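Local coordinates for protein putative alpha-L-fucosidase (Bacteroides thetaiotaomicron, PDB 3EYP) that probably hydrolyses alpha-L-fucosidic bonds as a TIM-barrel glycoside hydrolase of family 29, at residues A[71-76]-A[107-112]; A[18-23]-A[159-164]; A[57-62]-A[296-301]. One frame throughout, in Å; residues are numbered along the deposited sequence.

Contact 1 of 3, residues A[71-76]-A[107-112]; sequences AILTAK and REFVDA
Phe109 has CG anti to its backbone N (chi1 174°), which brings the phenyl ring down onto the strand, where the methylene of Leu73 rests over the ring centre. Leu73 CB lies 3.8 Å from the centroid of the Phe109 ring and only 11° off the normal, a well-centred CH-pi contact. The two side chains slide past one another in opposite directions, and a similar first torsion in Leu73 (chi1 175°) lays its CD2 against the root of the aromatic side chain, 3.8 Å from Phe109 CB. Ala71, two residues earlier and on the same side of the strand, brings its methyl to the far end of the ring, with CB 3.9 Å from Phe109 CZ. The carbonyl of Ala71 lies at the ring edge, where its O is 3.5 Å from Phe109 CZ. Small Ala71 thus lets the ring tip come down to the strand, while branched Leu73 packs its CD2 methyl against the base of the ring.

Strand 71-74 and helix 107-112 run antiparallel, their axes 10.1 Å apart at closest approach, as befits the outer helical layer of a TIM barrel packed on its parallel sheet. Phe26 of the neighbouring strand also touches Phe109, and Leu63 of helix 56-65 touches Ala71. No hydrogen bond links the two segments, so the chemistry implies a buried seam held by dispersion and shape, with the backbone polar groups of the strand left to pair within the sheet.

Contact 2 of 3, residues A[18-23]-A[159-164]; sequences YNREMI and KIWETW
Arg20, near the end of helix 12-20, reaches Trp161 and Glu162 across a gap too wide for backbone pairing, since even the nearest CA atoms, those of Ile23 and Glu162, are 10.0 Å apart. This lies at the N-terminal ends of the strands of the TIM barrel, where strands 22-26 and 162-164 belong to the same parallel sheet but are separated in it by strands 70-76 and 119-124. Between helix and strand the chain turns at Glu21, the first residue to leave the helix, with positive phi.

Arginine suits the task because its long chain, extended from CG to NE, carries a flat group with several donors across that gap. NH1 forms a salt bridge with the carboxylate, 2.7 Å from Glu162 OE1, and approaches that oxygen nearly along its C-O axis. The bond is bent, with an N-H...O angle of 130°, and the guanidinium and carboxylate planes are turned 41° apart. Glu162 meets it through a chain bent at chi2 (145°). The other terminal nitrogen, NH2, gives a hydrogen bond to the main chain, 2.9 Å from Trp161 O, coming from above the carbonyl plane. NH2 also lies 3.7 Å from Trp161 CB, while the indole leads away, its plane nearly perpendicular to the guanidinium.

A third charge joins the network: Glu16, one turn earlier in helix 12-20, forms a salt bridge with Arg20 NE. With carboxylates at both NE and NH1, the guanidinium is limited in rotation and probably kept positively charged despite its burial. Ile23 adds an apolar flank to the glutamate, its CD1 methyl lying 3.6 Å from Glu162 OE1.

Contact 3 of 3, residues A[57-62]-A[296-301]; sequences RQWMQT and FPPDRR
Phe296 leads off the segment, its ring meeting Thr62 of helix 57-62 from the opposite direction: Phe296 CE1 lies 3.9 Å from Thr62 CG2. The threonine is turned to serve two neighbours, for CG2 stands anti to its backbone N and touches the phenyl ring obliquely, while OG1, beside that nitrogen, hydrogen-bonds to Ser309 of helix 306-323. A beta-branched residue with one methyl and one hydroxyl fits such a divided setting.

Pro298 follows with the closest approach of the segment. Its CG sits 3.6 Å from Trp59 CZ2, over one face of the indole and offset toward the rim, and the two side chains cross at about a right angle. Measured to the centroid of the six-membered ring of Trp59, Pro298 CG is 4.0 Å away and 24° off the normal, a CH-pi contact between a compact, rigid pyrrolidine and a broad aromatic face. The loop here leaves the C-terminal end of TIM-barrel strand 291-295 and runs over helix 56-65 before helix 306-323 begins. Trp59 NE1 is held by the carbonyl of Gly302, just beyond the segment.

Asp299 and Arg301 brace the loop from within. Arg301 grips the carboxylate side-on, with NE 2.8 Å and NH2 3.2 Å from the single oxygen Asp299 OD2, while Asp299 OD1 accepts a hydrogen bond from the backbone N of Leu303.

In the fold
From the N terminus, helix 12-20 and strand 22-26 come first, and contact 2 closes a long loop when the chain reaches strand 162-164, tying the end of helix 12-20 and the start of strand 22-26 to the start of strand 162-164. Helix 56-65 comes between these two segments; its partner, the loop after strand 291-295, arrives only near the end of the barrel domain, so contact 3 closes the largest loop and crosses contact 2. Contact 1, between strand 70-76 and helix 105-116, is nested inside both loops. It bridges the others physically: Ile72 packs on Ile23, Glu162 and Trp164 of contact 2, while Leu73 touches Trp59, and Phe109 touches Met60, of contact 3. Contacts 2 and 3 do not touch.

Contact 1 of 3, residues A[71-76]-A[107-112]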
loop_
_atom_site.group_PDB
_atom_site.type_symbol
_atom_site.label_atom_id
_atom_site.label_comp_id
_atom_site.label_asym_id
_atom_site.label_seq_id
_atom_site.Cartn_x
_atom_site.Cartn_y
_atom_site.Cartn_z
ATOM N N ALA A 71 7.274 -1.162 7.472
ATOM C CA ALA A 71 8.301 -1.933 6.743
ATOM C C ALA A 71 8.096 -3.433 6.860
ATOM O O ALA A 71 7.831 -3.937 7.917
ATOM C CB ALA A 71 9.754 -1.567 7.205
ATOM N N ILE A 72 8.207 -4.067 5.704
ATOM C CA ILE A 72 8.151 -5.545 5.469
ATOM C C ILE A 72 9.480 -6.088 4.960
ATOM O O ILE A 72 9.974 -5.776 3.867
ATOM C CB ILE A 72 7.036 -5.914 4.458
ATOM C CG1 ILE A 72 5.713 -5.300 4.966
ATOM C CG2 ILE A 72 6.925 -7.470 4.264
ATOM C CD1 ILE A 72 4.433 -5.549 4.055
ATOM N N LEU A 73 10.060 -6.951 5.763
ATOM C CA LEU A 73 11.309 -7.664 5.369
ATOM C C LEU A 73 11.073 -9.052 4.791
ATOM O O LEU A 73 10.283 -9.841 5.303
ATOM C CB LEU A 73 12.208 -7.823 6.596
ATOM C CG LEU A 73 13.510 -8.661 6.390
ATOM C CD1 LEU A 73 14.483 -7.896 5.531
ATOM C CD2 LEU A 73 14.109 -8.911 7.805
ATOM N N THR A 74 11.799 -9.380 3.730
ATOM C CA THR A 74 11.821 -10.772 3.267
ATOM C C THR A 74 12.586 -11.706 4.225
ATOM O O THR A 74 13.785 -11.951 4.048
ATOM C CB THR A 74 12.432 -10.922 1.842
ATOM O OG1 THR A 74 13.807 -10.469 1.848
ATOM C CG2 THR A 74 11.606 -10.141 0.819
ATOM N N ALA A 75 11.885 -12.234 5.214
ATOM C CA ALA A 75 12.500 -13.127 6.192
ATOM C C ALA A 75 12.915 -14.443 5.474
ATOM O O ALA A 75 13.925 -15.077 5.825
ATOM C CB ALA A 75 11.568 -13.400 7.429
ATOM N N LYS A 76 12.190 -14.764 4.398
ATOM C CA LYS A 76 12.470 -15.954 3.569
ATOM C C LYS A 76 11.795 -15.796 2.219
ATOM O O LYS A 76 10.591 -15.661 2.111
ATOM C CB LYS A 76 12.043 -17.262 4.232
ATOM C CG LYS A 76 12.506 -18.578 3.459
ATOM C CD LYS A 76 11.631 -19.760 3.843
ATOM C CE LYS A 76 10.279 -19.737 2.987
ATOM N NZ LYS A 76 9.391 -20.779 3.413
ATOM N N ARG A 107 15.974 -10.145 13.793
ATOM C CA ARG A 107 16.210 -9.481 15.088
ATOM C C ARG A 107 16.616 -8.017 14.893
ATOM O O ARG A 107 15.987 -7.130 15.403
ATOM C CB ARG A 107 17.300 -10.184 15.890
ATOM C CG ARG A 107 17.435 -9.782 17.382
ATOM C CD ARG A 107 16.113 -9.755 18.162
ATOM N NE ARG A 107 15.648 -11.123 18.412
ATOM C CZ ARG A 107 14.407 -11.460 18.721
ATOM N NH1 ARG A 107 13.479 -10.543 18.869
ATOM N NH2 ARG A 107 14.089 -12.729 18.907
ATOM N N GLU A 108 17.714 -7.789 14.198
ATOM C CA GLU A 108 18.206 -6.429 13.883
ATOM C C GLU A 108 17.113 -5.520 13.302
ATOM O O GLU A 108 16.944 -4.352 13.671
ATOM C CB GLU A 108 19.418 -6.512 12.940
ATOM C CG GLU A 108 20.553 -7.346 13.598
ATOM C CD GLU A 108 21.961 -7.073 13.114
ATOM O OE1 GLU A 108 22.240 -5.996 12.547
ATOM O OE2 GLU A 108 22.820 -7.948 13.395
ATOM N N PHE A 109 16.417 -6.082 12.333
ATOM C CA PHE A 109 15.286 -5.432 11.682
ATOM C C PHE A 109 14.206 -4.970 12.650
ATOM O O PHE A 109 13.893 -3.770 12.730
ATOM C CB PHE A 109 14.709 -6.334 10.561
ATOM C CG PHE A 109 13.447 -5.795 9.939
ATOM C CD1 PHE A 109 13.461 -4.658 9.116
ATOM C CD2 PHE A 109 12.249 -6.418 10.170
ATOM C CE1 PHE A 109 12.282 -4.169 8.572
ATOM C CE2 PHE A 109 11.099 -5.934 9.637
ATOM C CZ PHE A 109 11.126 -4.800 8.828
ATOM N N VAL A 110 13.608 -5.920 13.366
ATOM C CA VAL A 110 12.550 -5.576 14.322
ATOM C C VAL A 110 13.060 -4.710 15.465
ATOM O O VAL A 110 12.299 -3.904 16.000
ATOM C CB VAL A 110 11.741 -6.772 14.949
ATOM C CG1 VAL A 110 11.042 -7.602 13.883
ATOM C CG2 VAL A 110 12.596 -7.616 15.838
ATOM N N ASP A 111 14.335 -4.815 15.803
ATOM C CA ASP A 111 14.875 -3.952 16.877
ATOM C C ASP A 111 14.933 -2.509 16.365
ATOM O O ASP A 111 14.494 -1.575 17.036
ATOM C CB ASP A 111 16.244 -4.418 17.401
ATOM C CG ASP A 111 16.133 -5.619 18.337
ATOM O OD1 ASP A 111 15.035 -5.944 18.829
ATOM O OD2 ASP A 111 17.173 -6.271 18.542
ATOM N N ALA A 112 15.444 -2.333 15.150
ATOM C CA ALA A 112 15.511 -1.023 14.506
ATOM C C ALA A 112 14.085 -0.438 14.323
ATOM O O ALA A 112 13.853 0.757 14.512
ATOM C CB ALA A 112 16.293 -1.068 13.113
#

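Contact 2 of 3, residues A[18-23]-A[159-164]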
loop_
_atom_site.group_PDB
_atom_site.type_symbol
_atom_site.label_atom_id
_atom_site.label_comp_id
_atom_site.label_asym_id
_atom_site.label_seq_id
_atom_site.Cartn_x
_atom_site.Cartn_y
_atom_site.Cartn_z
ATOM N N TYR A 18 -4.927 1.216 5.720
ATOM C CA TYR A 18 -5.202 2.291 4.767
ATOM C C TYR A 18 -4.476 3.590 5.163
ATOM O O TYR A 18 -3.952 4.343 4.335
ATOM C CB TYR A 18 -6.727 2.526 4.629
ATOM C CG TYR A 18 -7.335 2.087 3.322
ATOM C CD1 TYR A 18 -8.502 1.321 3.298
ATOM C CD2 TYR A 18 -6.768 2.485 2.107
ATOM C CE1 TYR A 18 -9.094 0.965 2.101
ATOM C CE2 TYR A 18 -7.331 2.119 0.908
ATOM C CZ TYR A 18 -8.475 1.339 0.910
ATOM O OH TYR A 18 -9.052 0.983 -0.280
ATOM N N ASN A 19 -4.482 3.840 6.465
ATOM C CA ASN A 19 -3.947 5.068 7.017
ATOM C C ASN A 19 -2.420 5.185 6.924
ATOM O O ASN A 19 -1.836 6.280 7.043
ATOM C CB ASN A 19 -4.395 5.226 8.474
ATOM C CG ASN A 19 -4.140 6.628 8.992
ATOM O OD1 ASN A 19 -4.367 7.629 8.288
ATOM N ND2 ASN A 19 -3.585 6.706 10.194
ATOM N N ARG A 20 -1.783 4.052 6.681
ATOM C CA ARG A 20 -0.293 4.025 6.541
ATOM C C ARG A 20 0.168 4.802 5.289
ATOM O O ARG A 20 1.174 5.520 5.239
ATOM C CB ARG A 20 0.224 2.587 6.446
ATOM C CG ARG A 20 -0.101 1.696 7.611
ATOM C CD ARG A 20 0.535 0.301 7.390
ATOM N NE ARG A 20 0.006 -0.700 8.296
ATOM C CZ ARG A 20 0.126 -2.019 8.113
ATOM N NH1 ARG A 20 0.761 -2.525 7.067
ATOM N NH2 ARG A 20 -0.390 -2.828 8.978
ATOM N N GLU A 21 -0.661 4.652 4.285
ATOM C CA GLU A 21 -0.467 5.233 2.922
ATOM C C GLU A 21 0.632 4.598 2.145
ATOM O O GLU A 21 0.430 4.110 1.037
ATOM C CB GLU A 21 -0.351 6.763 2.966
ATOM C CG GLU A 21 -1.691 7.339 3.378
ATOM C CD GLU A 21 -1.827 8.845 3.284
ATOM O OE1 GLU A 21 -0.850 9.551 2.952
ATOM O OE2 GLU A 21 -2.973 9.288 3.568
ATOM N N MET A 22 1.785 4.512 2.780
ATOM C CA MET A 22 2.980 3.875 2.181
ATOM C C MET A 22 3.577 2.839 3.144
ATOM O O MET A 22 3.462 2.937 4.384
ATOM C CB MET A 22 4.044 4.944 1.867
ATOM C CG MET A 22 3.847 5.784 0.597
ATOM S SD MET A 22 5.057 7.055 0.170
ATOM C CE MET A 22 6.321 6.098 -0.597
ATOM N N ILE A 23 4.192 1.829 2.571
ATOM C CA ILE A 23 4.898 0.735 3.307
ATOM C C ILE A 23 6.224 0.439 2.604
ATOM O O ILE A 23 6.272 0.447 1.367
ATOM C CB ILE A 23 4.060 -0.563 3.383
ATOM C CG1 ILE A 23 2.674 -0.291 3.906
ATOM C CG2 ILE A 23 4.748 -1.593 4.230
ATOM C CD1 ILE A 23 1.692 -1.523 3.848
ATOM N N LYS A 159 5.797 -7.015 17.936
ATOM C CA LYS A 159 4.437 -6.867 17.321
ATOM C C LYS A 159 4.628 -6.847 15.827
ATOM O O LYS A 159 5.516 -6.158 15.315
ATOM C CB LYS A 159 3.726 -5.556 17.716
ATOM C CG LYS A 159 2.280 -5.524 17.184
ATOM C CD LYS A 159 1.426 -4.405 17.781
ATOM C CE LYS A 159 -0.015 -4.641 17.457
ATOM N NZ LYS A 159 -0.894 -3.692 18.110
ATOM N N ILE A 160 3.815 -7.630 15.148
ATOM C CA ILE A 160 3.903 -7.779 13.695
ATOM C C ILE A 160 2.597 -7.218 13.079
ATOM O O ILE A 160 1.484 -7.642 13.446
ATOM C CB ILE A 160 4.128 -9.261 13.297
ATOM C CG1 ILE A 160 5.376 -9.919 13.942
ATOM C CG2 ILE A 160 4.186 -9.445 11.689
ATOM C CD1 ILE A 160 6.703 -9.383 13.548
ATOM N N TRP A 161 2.757 -6.263 12.147
ATOM C CA TRP A 161 1.608 -5.526 11.583
ATOM C C TRP A 161 1.202 -5.928 10.158
ATOM O O TRP A 161 0.138 -5.546 9.667
ATOM C CB TRP A 161 1.872 -4.023 11.609
ATOM C CG TRP A 161 2.057 -3.414 12.933
ATOM C CD1 TRP A 161 3.231 -3.303 13.630
ATOM C CD2 TRP A 161 1.071 -2.703 13.666
ATOM N NE1 TRP A 161 3.013 -2.592 14.785
ATOM C CE2 TRP A 161 1.689 -2.214 14.829
ATOM C CE3 TRP A 161 -0.292 -2.434 13.455
ATOM C CZ2 TRP A 161 0.991 -1.483 15.782
ATOM C CZ3 TRP A 161 -0.984 -1.712 14.415
ATOM C CH2 TRP A 161 -0.345 -1.250 15.561
ATOM N N GLU A 162 2.056 -6.697 9.517
ATOM C CA GLU A 162 1.714 -7.335 8.221
ATOM C C GLU A 162 2.453 -8.621 8.013
ATOM O O GLU A 162 3.643 -8.722 8.310
ATOM C CB GLU A 162 1.998 -6.413 7.043
ATOM C CG GLU A 162 1.390 -6.878 5.728
ATOM C CD GLU A 162 0.904 -5.743 4.828
ATOM O OE1 GLU A 162 0.653 -4.629 5.366
ATOM O OE2 GLU A 162 0.832 -5.977 3.574
ATOM N N THR A 163 1.712 -9.611 7.514
ATOM C CA THR A 163 2.306 -10.884 7.021
ATOM C C THR A 163 1.950 -10.980 5.564
ATOM O O THR A 163 0.806 -10.778 5.186
ATOM C CB THR A 163 1.763 -12.112 7.799
ATOM O OG1 THR A 163 2.247 -12.084 9.138
ATOM C CG2 THR A 163 2.198 -13.415 7.206
ATOM N N TRP A 164 2.957 -11.239 4.744
ATOM C CA TRP A 164 2.814 -11.217 3.276
ATOM C C TRP A 164 2.976 -12.608 2.716
ATOM O O TRP A 164 4.031 -13.253 2.904
ATOM C CB TRP A 164 3.856 -10.331 2.667
ATOM C CG TRP A 164 3.429 -9.364 1.640
ATOM C CD1 TRP A 164 2.844 -8.160 1.844
ATOM C CD2 TRP A 164 3.615 -9.483 0.233
ATOM N NE1 TRP A 164 2.602 -7.538 0.647
ATOM C CE2 TRP A 164 3.099 -8.313 -0.358
ATOM C CE3 TRP A 164 4.160 -10.475 -0.589
ATOM C CZ2 TRP A 164 3.130 -8.090 -1.743
ATOM C CZ3 TRP A 164 4.177 -10.252 -1.959
ATOM C CH2 TRP A 164 3.680 -9.054 -2.505
#

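Contact 3 of 3, residues A[57-62]-A[296-301]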
loop_
_atom_site.group_PDB
_atom_site.type_symbol
_atom_site.label_atom_id
_atom_site.label_comp_id
_atom_site.label_asym_id
_atom_site.label_seq_id
_atom_site.Cartn_x
_atom_site.Cartn_y
_atom_site.Cartn_z
ATOM N N ARG A 57 19.346 0.265 11.112
ATOM C CA ARG A 57 19.031 1.628 11.581
ATOM C C ARG A 57 19.109 2.575 10.390
ATOM O O ARG A 57 18.272 3.491 10.222
ATOM C CB ARG A 57 19.963 2.082 12.729
ATOM C CG ARG A 57 19.834 1.203 14.044
ATOM C CD ARG A 57 20.812 1.676 15.129
ATOM N NE ARG A 57 20.277 2.849 15.789
ATOM C CZ ARG A 57 20.680 4.112 15.607
ATOM N NH1 ARG A 57 20.067 5.075 16.262
ATOM N NH2 ARG A 57 21.707 4.425 14.818
ATOM N N GLN A 58 20.074 2.291 9.540
ATOM C CA GLN A 58 20.286 3.066 8.306
ATOM C C GLN A 58 19.013 2.958 7.431
ATOM O O GLN A 58 18.565 3.919 6.817
ATOM C CB GLN A 58 21.509 2.626 7.539
ATOM C CG GLN A 58 21.818 3.508 6.344
ATOM C CD GLN A 58 21.545 2.850 5.020
ATOM O OE1 GLN A 58 21.016 1.756 4.968
ATOM N NE2 GLN A 58 21.908 3.514 3.940
ATOM N N TRP A 59 18.449 1.763 7.408
ATOM C CA TRP A 59 17.243 1.486 6.619
ATOM C C TRP A 59 16.142 2.328 7.200
ATOM O O TRP A 59 15.376 2.882 6.441
ATOM C CB TRP A 59 16.799 0.035 6.642
ATOM C CG TRP A 59 17.798 -1.009 6.275
ATOM C CD1 TRP A 59 19.122 -0.828 5.949
ATOM C CD2 TRP A 59 17.573 -2.395 6.273
ATOM N NE1 TRP A 59 19.715 -2.008 5.703
ATOM C CE2 TRP A 59 18.795 -3.011 5.886
ATOM C CE3 TRP A 59 16.443 -3.186 6.489
ATOM C CZ2 TRP A 59 18.939 -4.397 5.758
ATOM C CZ3 TRP A 59 16.576 -4.580 6.373
ATOM C CH2 TRP A 59 17.825 -5.174 5.981
ATOM N N MET A 60 16.063 2.400 8.537
ATOM C CA MET A 60 14.955 3.123 9.192
ATOM C C MET A 60 15.098 4.620 8.950
ATOM O O MET A 60 14.132 5.340 8.848
ATOM C CB MET A 60 14.843 2.884 10.692
ATOM C CG MET A 60 14.405 1.482 11.193
ATOM S SD MET A 60 13.148 0.581 10.274
ATOM C CE MET A 60 14.043 -0.861 9.773
ATOM N N GLN A 61 16.310 5.086 8.838
ATOM C CA GLN A 61 16.534 6.552 8.584
ATOM C C GLN A 61 16.044 6.928 7.195
ATOM O O GLN A 61 15.437 7.984 6.956
ATOM C CB GLN A 61 18.009 6.904 8.768
ATOM C CG GLN A 61 18.463 6.825 10.205
ATOM C CD GLN A 61 19.940 6.479 10.373
ATOM O OE1 GLN A 61 20.758 6.741 9.495
ATOM N NE2 GLN A 61 20.286 5.896 11.540
ATOM N N THR A 62 16.235 5.996 6.279
ATOM C CA THR A 62 15.672 6.145 4.924
ATOM C C THR A 62 14.135 6.358 4.981
ATOM O O THR A 62 13.576 7.256 4.353
ATOM C CB THR A 62 16.080 4.974 4.001
ATOM O OG1 THR A 62 17.496 5.075 3.730
ATOM C CG2 THR A 62 15.324 5.001 2.631
ATOM N N PHE A 296 12.909 -1.163 -1.466
ATOM C CA PHE A 296 14.312 -0.721 -1.401
ATOM C C PHE A 296 15.175 -1.961 -1.110
ATOM O O PHE A 296 15.100 -2.501 0.008
ATOM C CB PHE A 296 14.544 0.233 -0.214
ATOM C CG PHE A 296 13.674 1.473 -0.213
ATOM C CD1 PHE A 296 14.181 2.675 -0.625
ATOM C CD2 PHE A 296 12.351 1.405 0.183
ATOM C CE1 PHE A 296 13.423 3.835 -0.622
ATOM C CE2 PHE A 296 11.559 2.547 0.168
ATOM C CZ PHE A 296 12.099 3.779 -0.234
ATOM N N PRO A 297 15.972 -2.451 -2.106
ATOM C CA PRO A 297 16.819 -3.630 -1.843
ATOM C C PRO A 297 18.210 -3.282 -1.267
ATOM O O PRO A 297 18.973 -2.542 -1.883
ATOM C CB PRO A 297 16.930 -4.284 -3.248
ATOM C CG PRO A 297 16.945 -3.118 -4.167
ATOM C CD PRO A 297 15.892 -2.180 -3.554
ATOM N N PRO A 298 18.502 -3.721 -0.028
ATOM C CA PRO A 298 19.837 -3.488 0.531
ATOM C C PRO A 298 20.916 -4.188 -0.295
ATOM O O PRO A 298 20.705 -5.240 -0.906
ATOM C CB PRO A 298 19.741 -4.093 1.910
ATOM C CG PRO A 298 18.214 -4.178 2.201
ATOM C CD PRO A 298 17.657 -4.475 0.890
ATOM N N ASP A 299 22.079 -3.584 -0.269
ATOM C CA ASP A 299 23.228 -4.095 -0.966
ATOM C C ASP A 299 24.026 -5.129 -0.180
ATOM O O ASP A 299 23.634 -5.608 0.856
ATOM C CB ASP A 299 24.103 -2.937 -1.477
ATOM C CG ASP A 299 24.964 -2.341 -0.424
ATOM O OD1 ASP A 299 24.664 -2.623 0.768
ATOM O OD2 ASP A 299 25.965 -1.656 -0.809
ATOM N N ARG A 300 25.183 -5.464 -0.709
ATOM C CA ARG A 300 25.973 -6.509 -0.099
ATOM C C ARG A 300 26.617 -6.005 1.185
ATOM O O ARG A 300 27.113 -6.776 1.935
ATOM C CB ARG A 300 27.052 -7.029 -1.034
ATOM C CG ARG A 300 26.514 -7.844 -2.175
ATOM C CD ARG A 300 27.601 -8.470 -3.051
ATOM N NE ARG A 300 26.944 -9.279 -4.072
ATOM C CZ ARG A 300 27.526 -9.730 -5.162
ATOM N NH1 ARG A 300 28.821 -9.500 -5.352
ATOM N NH2 ARG A 300 26.815 -10.449 -6.039
ATOM N N ARG A 301 26.678 -4.698 1.368
ATOM C CA ARG A 301 27.076 -4.130 2.672
ATOM C C ARG A 301 25.993 -4.267 3.689
ATOM O O ARG A 301 26.233 -4.183 4.907
ATOM C CB ARG A 301 27.473 -2.655 2.547
ATOM C CG ARG A 301 28.818 -2.511 1.803
ATOM C CD ARG A 301 29.149 -1.071 1.464
ATOM N NE ARG A 301 28.212 -0.506 0.495
ATOM C CZ ARG A 301 28.315 0.727 -0.002
ATOM N NH1 ARG A 301 29.326 1.498 0.343
ATOM N NH2 ARG A 301 27.420 1.189 -0.857
#